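Local coordinates for protein putative phophotriesterase (Proteus mirabilis, PDB 3RHG) that probably hydrolyses ester bonds as a two-zinc amidohydrolase of the phosphotriesterase family, its natural substrate not being established here, at residues 25-30 and 106-111; 71-76 and 296-301. One frame throughout, in Å; residues are numbered along the deposited sequence.

Contact 1: residues 25-30 and 106-111. With ZN (zinc ion), chain B.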
ATOM      1  N   HIS A  25       2.056 -10.816  16.419  1.00 18.58           N
ATOM      2  CA  HIS A  25       1.403 -10.579  17.703  1.00 17.07           C
ATOM      3  C   HIS A  25      -0.024 -11.041  17.626  1.00 18.40           C
ATOM      4  O   HIS A  25      -0.797 -10.497  16.856  1.00 20.61           O
ATOM      5  CB  HIS A  25       1.512  -9.109  18.135  1.00 17.66           C
ATOM      6  CG  HIS A  25       2.933  -8.644  18.175  1.00 16.47           C
ATOM      7  ND1 HIS A  25       3.727  -8.792  19.290  1.00 18.42           N
ATOM      8  CD2 HIS A  25       3.734  -8.138  17.204  1.00 18.14           C
ATOM      9  CE1 HIS A  25       4.943  -8.350  19.028  1.00 17.13           C
ATOM     10  NE2 HIS A  25       4.975  -7.939  17.770  1.00 17.48           N
ATOM     11  N   LEU A  26      -0.349 -12.088  18.378  1.00 20.38           N
ATOM     12  CA  LEU A  26      -1.739 -12.542  18.464  1.00 20.31           C
ATOM     13  C   LEU A  26      -2.531 -11.681  19.438  1.00 20.50           C
ATOM     14  O   LEU A  26      -3.620 -11.223  19.100  1.00 22.32           O
ATOM     15  CB  LEU A  26      -1.835 -14.017  18.875  1.00 21.85           C
ATOM     16  CG  LEU A  26      -1.570 -14.996  17.720  1.00 21.09           C
ATOM     17  CD1 LEU A  26      -0.154 -14.786  17.164  1.00 25.85           C
ATOM     18  CD2 LEU A  26      -1.798 -16.457  18.150  1.00 23.96           C
ATOM     19  N   PHE A  27      -1.974 -11.488  20.635  1.00 20.60           N
ATOM     20  CA  PHE A  27      -2.596 -10.686  21.689  1.00 20.26           C
ATOM     21  C   PHE A  27      -1.594  -9.657  22.191  1.00 22.19           C
ATOM     22  O   PHE A  27      -0.513  -9.995  22.703  1.00 23.50           O
ATOM     23  CB  PHE A  27      -3.098 -11.580  22.829  1.00 21.14           C
ATOM     24  CG  PHE A  27      -4.084 -12.622  22.368  1.00 22.63           C
ATOM     25  CD1 PHE A  27      -5.411 -12.268  22.110  1.00 26.20           C
ATOM     26  CD2 PHE A  27      -3.694 -13.945  22.165  1.00 24.11           C
ATOM     27  CE1 PHE A  27      -6.325 -13.196  21.653  1.00 26.00           C
ATOM     28  CE2 PHE A  27      -4.608 -14.886  21.707  1.00 24.64           C
ATOM     29  CZ  PHE A  27      -5.925 -14.516  21.446  1.00 25.72           C
ATOM     30  N   ASN A  28      -1.942  -8.392  21.982  1.00 22.46           N
ATOM     31  CA  ASN A  28      -1.147  -7.283  22.446  1.00 21.54           C
ATOM     32  C   ASN A  28      -2.091  -6.120  22.690  1.00 21.48           C
ATOM     33  O   ASN A  28      -3.221  -6.114  22.199  1.00 23.04           O
ATOM     34  CB  ASN A  28      -0.022  -6.929  21.451  1.00 19.24           C
ATOM     35  CG  ASN A  28      -0.546  -6.372  20.119  1.00 21.12           C
ATOM     36  OD1 ASN A  28      -1.543  -6.848  19.569  1.00 24.17           O
ATOM     37  ND2 ASN A  28       0.130  -5.357  19.604  1.00 22.55           N
ATOM     38  N   ASP A  29      -1.644  -5.145  23.463  1.00 24.16           N
ATOM     39  CA  ASP A  29      -2.524  -4.059  23.865  1.00 29.69           C
ATOM     40  C   ASP A  29      -1.609  -2.855  23.946  1.00 32.16           C
ATOM     41  O   ASP A  29      -0.663  -2.853  24.739  1.00 35.15           O
ATOM     42  CB  ASP A  29      -3.141  -4.377  25.239  1.00 30.85           C
ATOM     43  CG  ASP A  29      -4.179  -3.340  25.683  1.00 32.95           C
ATOM     44  OD1 ASP A  29      -4.298  -2.278  25.039  1.00 37.44           O
ATOM     45  OD2 ASP A  29      -4.871  -3.584  26.692  1.00 37.03           O
ATOM     46  N   LEU A  30      -1.854  -1.863  23.096  1.00 30.90           N
ATOM     47  CA  LEU A  30      -1.068  -0.631  23.106  0.70 33.07           C
ATOM     48  C   LEU A  30      -1.903   0.536  23.623  1.00 35.45           C
ATOM     49  O   LEU A  30      -1.671   1.701  23.267  1.00 38.67           O
ATOM     50  CB  LEU A  30      -0.537  -0.333  21.705  0.70 33.50           C
ATOM     51  CG  LEU A  30       0.236  -1.511  21.108  0.70 30.43           C
ATOM     52  CD1 LEU A  30       0.583  -1.245  19.662  0.70 29.32           C
ATOM     53  CD2 LEU A  30       1.490  -1.832  21.932  0.70 31.08           C
ATOM     54  N   ARG A 106      -2.719 -16.774  28.705  1.00 23.28           N
ATOM     55  CA  ARG A 106      -3.888 -17.656  28.792  1.00 22.14           C
ATOM     56  C   ARG A 106      -4.657 -17.719  27.476  1.00 21.92           C
ATOM     57  O   ARG A 106      -5.061 -18.810  27.031  1.00 23.14           O
ATOM     58  CB  ARG A 106      -4.793 -17.300  29.965  1.00 26.55           C
ATOM     59  CG  ARG A 106      -4.162 -17.560  31.329  1.00 30.63           C
ATOM     60  CD  ARG A 106      -4.958 -16.866  32.441  1.00 36.24           C
ATOM     61  NE  ARG A 106      -4.329 -17.002  33.755  1.00 39.22           N
ATOM     62  CZ  ARG A 106      -3.323 -16.246  34.190  1.00 43.98           C
ATOM     63  NH1 ARG A 106      -2.820 -15.287  33.418  1.00 52.04           N
ATOM     64  NH2 ARG A 106      -2.816 -16.443  35.400  1.00 45.62           N
ATOM     65  N   LYS A 107      -4.827 -16.579  26.817  1.00 24.65           N
ATOM     66  CA  LYS A 107      -5.454 -16.596  25.495  1.00 24.43           C
ATOM     67  C   LYS A 107      -4.607 -17.289  24.418  1.00 24.60           C
ATOM     68  O   LYS A 107      -5.165 -17.929  23.513  1.00 23.94           O
ATOM     69  CB  LYS A 107      -5.899 -15.196  25.061  1.00 26.13           C
ATOM     70  CG  LYS A 107      -7.100 -14.707  25.859  1.00 30.78           C
ATOM     71  CD  LYS A 107      -7.613 -13.366  25.400  1.00 36.73           C
ATOM     72  CE  LYS A 107      -8.769 -12.891  26.293  1.00 47.24           C
ATOM     73  NZ  LYS A 107      -8.391 -12.682  27.741  1.00 47.48           N
ATOM     74  N   LEU A 108      -3.277 -17.170  24.505  1.00 22.34           N
ATOM     75  CA  LEU A 108      -2.405 -17.881  23.569  1.00 22.39           C
ATOM     76  C   LEU A 108      -2.662 -19.389  23.679  1.00 21.05           C
ATOM     77  O   LEU A 108      -2.796 -20.074  22.664  1.00 21.73           O
ATOM     78  CB  LEU A 108      -0.930 -17.554  23.821  1.00 20.42           C
ATOM     79  CG  LEU A 108      -0.475 -16.131  23.430  1.00 20.22           C
ATOM     80  CD1 LEU A 108       0.945 -15.884  23.920  1.00 21.03           C
ATOM     81  CD2 LEU A 108      -0.582 -15.872  21.931  1.00 20.63           C
ATOM     82  N   LYS A 109      -2.718 -19.913  24.899  1.00 22.81           N
ATOM     83  CA  LYS A 109      -3.031 -21.332  25.109  0.50 23.55           C
ATOM     84  C   LYS A 109      -4.409 -21.699  24.554  1.00 23.78           C
ATOM     85  O   LYS A 109      -4.586 -22.751  23.916  1.00 24.38           O
ATOM     86  CB  LYS A 109      -2.964 -21.683  26.596  0.50 23.94           C
ATOM     87  CG  LYS A 109      -3.549 -23.046  26.944  0.50 23.71           C
ATOM     88  CD  LYS A 109      -3.283 -23.378  28.408  0.50 25.37           C
ATOM     89  CE  LYS A 109      -3.596 -24.839  28.729  0.50 23.84           C
ATOM     90  NZ  LYS A 109      -5.000 -25.017  29.161  0.50 34.81           N
ATOM     91  N   GLN A 110      -5.400 -20.846  24.810  1.00 25.75           N
ATOM     92  CA  GLN A 110      -6.754 -21.094  24.324  0.50 25.62           C
ATOM     93  C   GLN A 110      -6.770 -21.222  22.804  1.00 25.62           C
ATOM     94  O   GLN A 110      -7.435 -22.103  22.238  1.00 27.77           O
ATOM     95  CB  GLN A 110      -7.703 -19.976  24.771  0.50 27.69           C
ATOM     96  CG  GLN A 110      -8.083 -20.028  26.256  0.50 28.79           C
ATOM     97  CD  GLN A 110      -8.605 -18.694  26.777  0.50 31.72           C
ATOM     98  OE1 GLN A 110      -9.368 -18.005  26.105  0.50 34.62           O
ATOM     99  NE2 GLN A 110      -8.186 -18.328  27.977  0.50 37.29           N
ATOM    100  N   VAL A 111      -6.049 -20.332  22.137  1.00 24.98           N
ATOM    101  CA  VAL A 111      -5.988 -20.377  20.676  1.00 26.41           C
ATOM    102  C   VAL A 111      -5.325 -21.661  20.166  1.00 25.90           C
ATOM    103  O   VAL A 111      -5.784 -22.287  19.199  1.00 27.18           O
ATOM    104  CB  VAL A 111      -5.251 -19.136  20.113  1.00 27.64           C
ATOM    105  CG1 VAL A 111      -4.866 -19.356  18.644  1.00 31.63           C
ATOM    106  CG2 VAL A 111      -6.125 -17.910  20.294  1.00 31.02           C
TER
HETATM  107 ZN    ZN B 367       6.587  -7.291  16.790  1.00 21.10          ZN

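Contact 2: residues 71-76 and 296-301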
ATOM      1  N   LYS A  71      -6.940  -4.281  23.081  1.00 29.76           N
ATOM      2  CA  LYS A  71      -6.827  -5.742  23.148  1.00 25.86           C
ATOM      3  C   LYS A  71      -7.532  -6.444  21.974  1.00 27.45           C
ATOM      4  O   LYS A  71      -8.503  -5.919  21.395  1.00 28.88           O
ATOM      5  CB  LYS A  71      -7.302  -6.285  24.501  1.00 36.58           C
ATOM      6  CG  LYS A  71      -8.645  -5.777  24.936  1.00 40.43           C
ATOM      7  CD  LYS A  71      -8.908  -6.058  26.431  1.00 46.17           C
ATOM      8  CE  LYS A  71      -9.185  -7.519  26.697  1.00 47.35           C
ATOM      9  NZ  LYS A  71      -9.845  -7.707  28.046  1.00 46.42           N
ATOM     10  N   LYS A  72      -7.019  -7.617  21.616  1.00 25.79           N
ATOM     11  CA  LYS A  72      -7.486  -8.344  20.443  1.00 24.95           C
ATOM     12  C   LYS A  72      -8.445  -9.454  20.881  1.00 26.04           C
ATOM     13  O   LYS A  72      -8.043 -10.376  21.588  1.00 29.73           O
ATOM     14  CB  LYS A  72      -6.281  -8.935  19.676  1.00 21.91           C
ATOM     15  CG  LYS A  72      -5.144  -7.914  19.412  1.00 23.43           C
ATOM     16  CD  LYS A  72      -5.654  -6.736  18.578  1.00 23.98           C
ATOM     17  CE  LYS A  72      -4.556  -5.701  18.282  1.00 20.91           C
ATOM     18  NZ  LYS A  72      -3.959  -5.152  19.529  1.00 22.77           N
ATOM     19  N   PRO A  73      -9.724  -9.369  20.485  1.00 25.42           N
ATOM     20  CA  PRO A  73     -10.670 -10.432  20.881  1.00 28.06           C
ATOM     21  C   PRO A  73     -10.286 -11.793  20.301  1.00 28.72           C
ATOM     22  O   PRO A  73      -9.907 -11.889  19.121  1.00 27.20           O
ATOM     23  CB  PRO A  73     -12.005  -9.965  20.282  1.00 29.09           C
ATOM     24  CG  PRO A  73     -11.841  -8.474  20.121  1.00 29.56           C
ATOM     25  CD  PRO A  73     -10.390  -8.276  19.754  1.00 26.19           C
ATOM     26  N   ILE A  74     -10.388 -12.842  21.116  1.00 27.88           N
ATOM     27  CA  ILE A  74     -10.022 -14.176  20.652  1.00 29.09           C
ATOM     28  C   ILE A  74     -10.773 -14.618  19.378  1.00 29.39           C
ATOM     29  O   ILE A  74     -10.185 -15.269  18.520  1.00 29.79           O
ATOM     30  CB  ILE A  74     -10.114 -15.253  21.774  1.00 24.42           C
ATOM     31  CG1 ILE A  74      -9.476 -16.564  21.287  1.00 28.95           C
ATOM     32  CG2 ILE A  74     -11.575 -15.461  22.183  1.00 30.76           C
ATOM     33  CD1 ILE A  74      -9.172 -17.547  22.389  1.00 31.36           C
ATOM     34  N   GLU A  75     -12.058 -14.274  19.249  1.00 30.37           N
ATOM     35  CA  GLU A  75     -12.847 -14.624  18.062  0.50 31.31           C
ATOM     36  C   GLU A  75     -12.194 -14.064  16.798  1.00 31.35           C
ATOM     37  O   GLU A  75     -12.136 -14.722  15.749  1.00 31.70           O
ATOM     38  CB  GLU A  75     -14.277 -14.071  18.171  0.50 35.59           C
ATOM     39  CG  GLU A  75     -14.839 -13.976  19.593  0.50 40.40           C
ATOM     40  CD  GLU A  75     -14.618 -12.604  20.236  0.50 43.79           C
ATOM     41  OE1 GLU A  75     -13.874 -12.535  21.234  0.50 44.27           O
ATOM     42  OE2 GLU A  75     -15.188 -11.596  19.748  0.50 43.65           O
ATOM     43  N   ASP A  76     -11.729 -12.821  16.892  1.00 28.56           N
ATOM     44  CA  ASP A  76     -11.097 -12.165  15.740  1.00 28.86           C
ATOM     45  C   ASP A  76      -9.763 -12.819  15.402  1.00 27.18           C
ATOM     46  O   ASP A  76      -9.440 -13.055  14.230  1.00 27.82           O
ATOM     47  CB  ASP A  76     -10.872 -10.682  16.024  1.00 29.22           C
ATOM     48  CG  ASP A  76     -12.168  -9.888  16.064  1.00 34.41           C
ATOM     49  OD1 ASP A  76     -13.081 -10.182  15.264  1.00 44.37           O
ATOM     50  OD2 ASP A  76     -12.270  -8.966  16.892  1.00 38.15           O
ATOM     51  N   PHE A 296       0.179  -6.461  14.392  1.00 19.86           N
ATOM     52  CA  PHE A 296       0.194  -5.907  15.739  1.00 18.31           C
ATOM     53  C   PHE A 296      -0.861  -4.832  15.932  1.00 20.20           C
ATOM     54  O   PHE A 296      -0.948  -4.244  17.014  1.00 21.47           O
ATOM     55  CB  PHE A 296       1.593  -5.387  16.124  1.00 20.92           C
ATOM     56  CG  PHE A 296       1.940  -4.005  15.581  1.00 19.60           C
ATOM     57  CD1 PHE A 296       1.910  -2.895  16.428  1.00 21.21           C
ATOM     58  CD2 PHE A 296       2.350  -3.826  14.249  1.00 19.03           C
ATOM     59  CE1 PHE A 296       2.239  -1.604  15.955  1.00 20.30           C
ATOM     60  CE2 PHE A 296       2.693  -2.550  13.751  1.00 20.25           C
ATOM     61  CZ  PHE A 296       2.656  -1.443  14.609  1.00 21.29           C
ATOM     62  N   LEU A 297      -1.654  -4.605  14.882  1.00 20.65           N
ATOM     63  CA  LEU A 297      -2.727  -3.612  14.846  1.00 19.20           C
ATOM     64  C   LEU A 297      -3.942  -4.254  14.216  1.00 21.76           C
ATOM     65  O   LEU A 297      -3.797  -5.111  13.342  1.00 23.03           O
ATOM     66  CB  LEU A 297      -2.317  -2.403  13.996  1.00 21.75           C
ATOM     67  CG  LEU A 297      -1.134  -1.551  14.467  1.00 20.27           C
ATOM     68  CD1 LEU A 297      -0.609  -0.633  13.349  1.00 22.21           C
ATOM     69  CD2 LEU A 297      -1.496  -0.720  15.754  1.00 22.18           C
ATOM     70  N   LYS A 298      -5.140  -3.846  14.629  1.00 21.34           N
ATOM     71  CA  LYS A 298      -6.330  -4.461  14.067  1.00 21.22           C
ATOM     72  C   LYS A 298      -6.430  -4.199  12.566  1.00 20.45           C
ATOM     73  O   LYS A 298      -7.021  -4.994  11.835  1.00 22.94           O
ATOM     74  CB  LYS A 298      -7.608  -4.001  14.800  1.00 24.73           C
ATOM     75  CG  LYS A 298      -7.689  -4.460  16.257  1.00 24.57           C
ATOM     76  CD  LYS A 298      -9.085  -4.247  16.809  1.00 29.24           C
ATOM     77  CE  LYS A 298      -9.145  -4.587  18.282  1.00 28.07           C
ATOM     78  NZ  LYS A 298     -10.524  -4.382  18.838  1.00 29.59           N
ATOM     79  N   GLN A 299      -5.882  -3.072  12.106  1.00 22.27           N
ATOM     80  CA  GLN A 299      -5.983  -2.729  10.693  1.00 22.80           C
ATOM     81  C   GLN A 299      -5.226  -3.729   9.814  1.00 21.69           C
ATOM     82  O   GLN A 299      -5.458  -3.794   8.600  1.00 22.63           O
ATOM     83  CB  GLN A 299      -5.445  -1.325  10.425  1.00 21.99           C
ATOM     84  CG  GLN A 299      -3.940  -1.258  10.426  1.00 22.20           C
ATOM     85  CD  GLN A 299      -3.467   0.182  10.365  1.00 24.78           C
ATOM     86  OE1 GLN A 299      -3.405   0.868  11.386  1.00 24.47           O
ATOM     87  NE2 GLN A 299      -3.144   0.651   9.161  1.00 24.70           N
ATOM     88  N   MET A 300      -4.334  -4.514  10.415  1.00 20.84           N
ATOM     89  CA  MET A 300      -3.578  -5.474   9.620  1.00 19.53           C
ATOM     90  C   MET A 300      -4.335  -6.773   9.340  1.00 22.15           C
ATOM     91  O   MET A 300      -3.940  -7.567   8.469  1.00 22.38           O
ATOM     92  CB  MET A 300      -2.233  -5.773  10.270  1.00 21.25           C
ATOM     93  CG  MET A 300      -1.385  -4.526  10.416  1.00 18.34           C
ATOM     94  SD  MET A 300       0.182  -4.780  11.247  1.00 20.54           S
ATOM     95  CE  MET A 300       1.039  -5.893  10.091  1.00 20.92           C
ATOM     96  N   TRP A 301      -5.417  -7.007  10.076  1.00 20.52           N
ATOM     97  CA  TRP A 301      -6.211  -8.206   9.842  1.00 19.52           C
ATOM     98  C   TRP A 301      -6.832  -8.181   8.445  1.00 22.88           C
ATOM     99  O   TRP A 301      -7.295  -7.123   7.991  1.00 23.83           O
ATOM    100  CB  TRP A 301      -7.342  -8.260  10.868  1.00 22.05           C
ATOM    101  CG  TRP A 301      -6.892  -8.544  12.258  1.00 23.89           C
ATOM    102  CD1 TRP A 301      -5.715  -9.137  12.656  1.00 23.27           C
ATOM    103  CD2 TRP A 301      -7.651  -8.319  13.444  1.00 24.32           C
ATOM    104  NE1 TRP A 301      -5.700  -9.270  14.027  1.00 25.44           N
ATOM    105  CE2 TRP A 301      -6.873  -8.764  14.535  1.00 26.80           C
ATOM    106  CE3 TRP A 301      -8.904  -7.747  13.692  1.00 27.84           C
ATOM    107  CZ2 TRP A 301      -7.318  -8.669  15.860  1.00 27.26           C
ATOM    108  CZ3 TRP A 301      -9.349  -7.669  14.996  1.00 24.11           C
ATOM    109  CH2 TRP A 301      -8.560  -8.127  16.066  1.00 27.17           C
TER
HETATM  110  O   HOH W   1     -10.741  -4.582  21.593  1.00 39.26           O
HETATM  111  O   HOH W   2      -2.707  -2.920  18.582  1.00 25.49           O
HETATM  112  O   HOH W   3     -12.096  -6.272  17.373  1.00 39.81           O

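Contact 1: residues 25-30 and 106-111
Phe27 makes the larger part of the contact between the loop 25-30 and the helix segment 106-111, and its benzyl group can be traced outward atom by atom. From CB the ring is swung beside the backbone N (chi1 -58°), which carries it to the flank of the helix. CG, at the base of the ring, lies 4.1 Å from CB of Lys107. Along one side, CD2 meets the methyl CD2 of Leu108 at 3.7 Å and CE2 comes 3.6 Å from the backbone O of Lys107; along the other, CD1 and CE1 lie near CD of Lys107. At the far end CZ touches CG2 of Val111 at 3.6 Å. The ring is thus gripped in two ways. Lys107 CB sits over the centre of one face, 3.7 Å from the centroid of the Phe27 ring and only 14° off its normal, a CH-pi contact. Leu108 CD2 and Val111 CG2 press on the edge, in the plane of the ring. The lysine stem crosses the ring at about a right angle and then leads away, its NZ forming a salt bridge with Asp104.

Leu26 makes a smaller contribution on the same leucine methyl: its CB lies 3.8 Å from CD2 of Leu108, and its CD2 lies 4.2 Å from CG1 of Val111. His25 turns its CB away from the helix, and its NE2 binds zinc at 2.0 Å, at a site shared with His23, Glu166 and Asp294; Thr96 OG1 is hydrogen-bonded to ND1. No hydrogen bond links the two segments, and what holds them is the CH-pi contact and van der Waals packing of buried carbon atoms, leaving metal binding to His25, the residue just before Leu26.

Contact 2: residues 71-76 and 296-301
Lys72 and Trp301 show how a folded lysine chain can serve as an apolar surface. The lysine chain bends about its CB-CG bond (chi2 -60°) and again about CD-CE. The first bend lays CD 3.7 Å from CZ2 of the indole of Trp301 and near CG of Lys298, while the ammonium group is turned toward the other end of the segment 296-301. There NZ reaches the carbonyl O of Phe296 through a water, and it is also hydrogen-bonded to the backbone O atoms of Asp70 and Asn28.

Lys298 does the reverse, its chain stretched out beyond CG. That shape sends CE to 3.4 Å from the O of Lys71 and puts NZ among several acceptors. One water, 2.8 Å from Lys298 NZ, donates to the O of Lys71; another joins the same NZ to Asp76. Asp76 OD2 and Lys298 NZ are 5.3 Å apart, opposite charges linked through that water and not directly. Lys298 NZ also forms a salt bridge with Asp67.

In Trp301, CG lies beside the backbone N (chi1 -70°), carrying the indole to the start of helix 74-86. Asp76 CB approaches CH2 of Trp301 at 3.4 Å, obliquely to the ring, and the carboxylate is inclined by 47° to the indole plane. Pro73, at the N-cap position, brings its CD to the ring edge, 4.1 Å from CH2 of Trp301.

The contact joins the residues leading into helix 74-86, and its first turn, to the loop that follows strand 289-291. Trp301 continues along the same helix to Glu80, Leu297 and Lys298 rest against the short helix 66-69, and Ile74 packs against helix 105-115.

In the fold
The centres of contacts 1 and 2 are about 10 Å apart in the parallel eight-stranded beta/alpha barrel expected of this family. Their segments alternate along the chain: 25-30, 71-76, 106-111, 296-301. The loops 25-30 and 296-301 follow the C-terminal ends of the first and last strands, 19-24 and 289-291, and 106-111 belongs to a helix of the barrel's outer layer; helix 74-86 touches both contacts. Asn28 is one junction, its ND2 probably bonded to Phe296 O (3.0 Å), and Phe27 CD1 packs on Lys72 O. One contact holds the zinc ligand His25 and the other Phe296 of the benzoic acid pocket, which places this connected packing directly beside the active site.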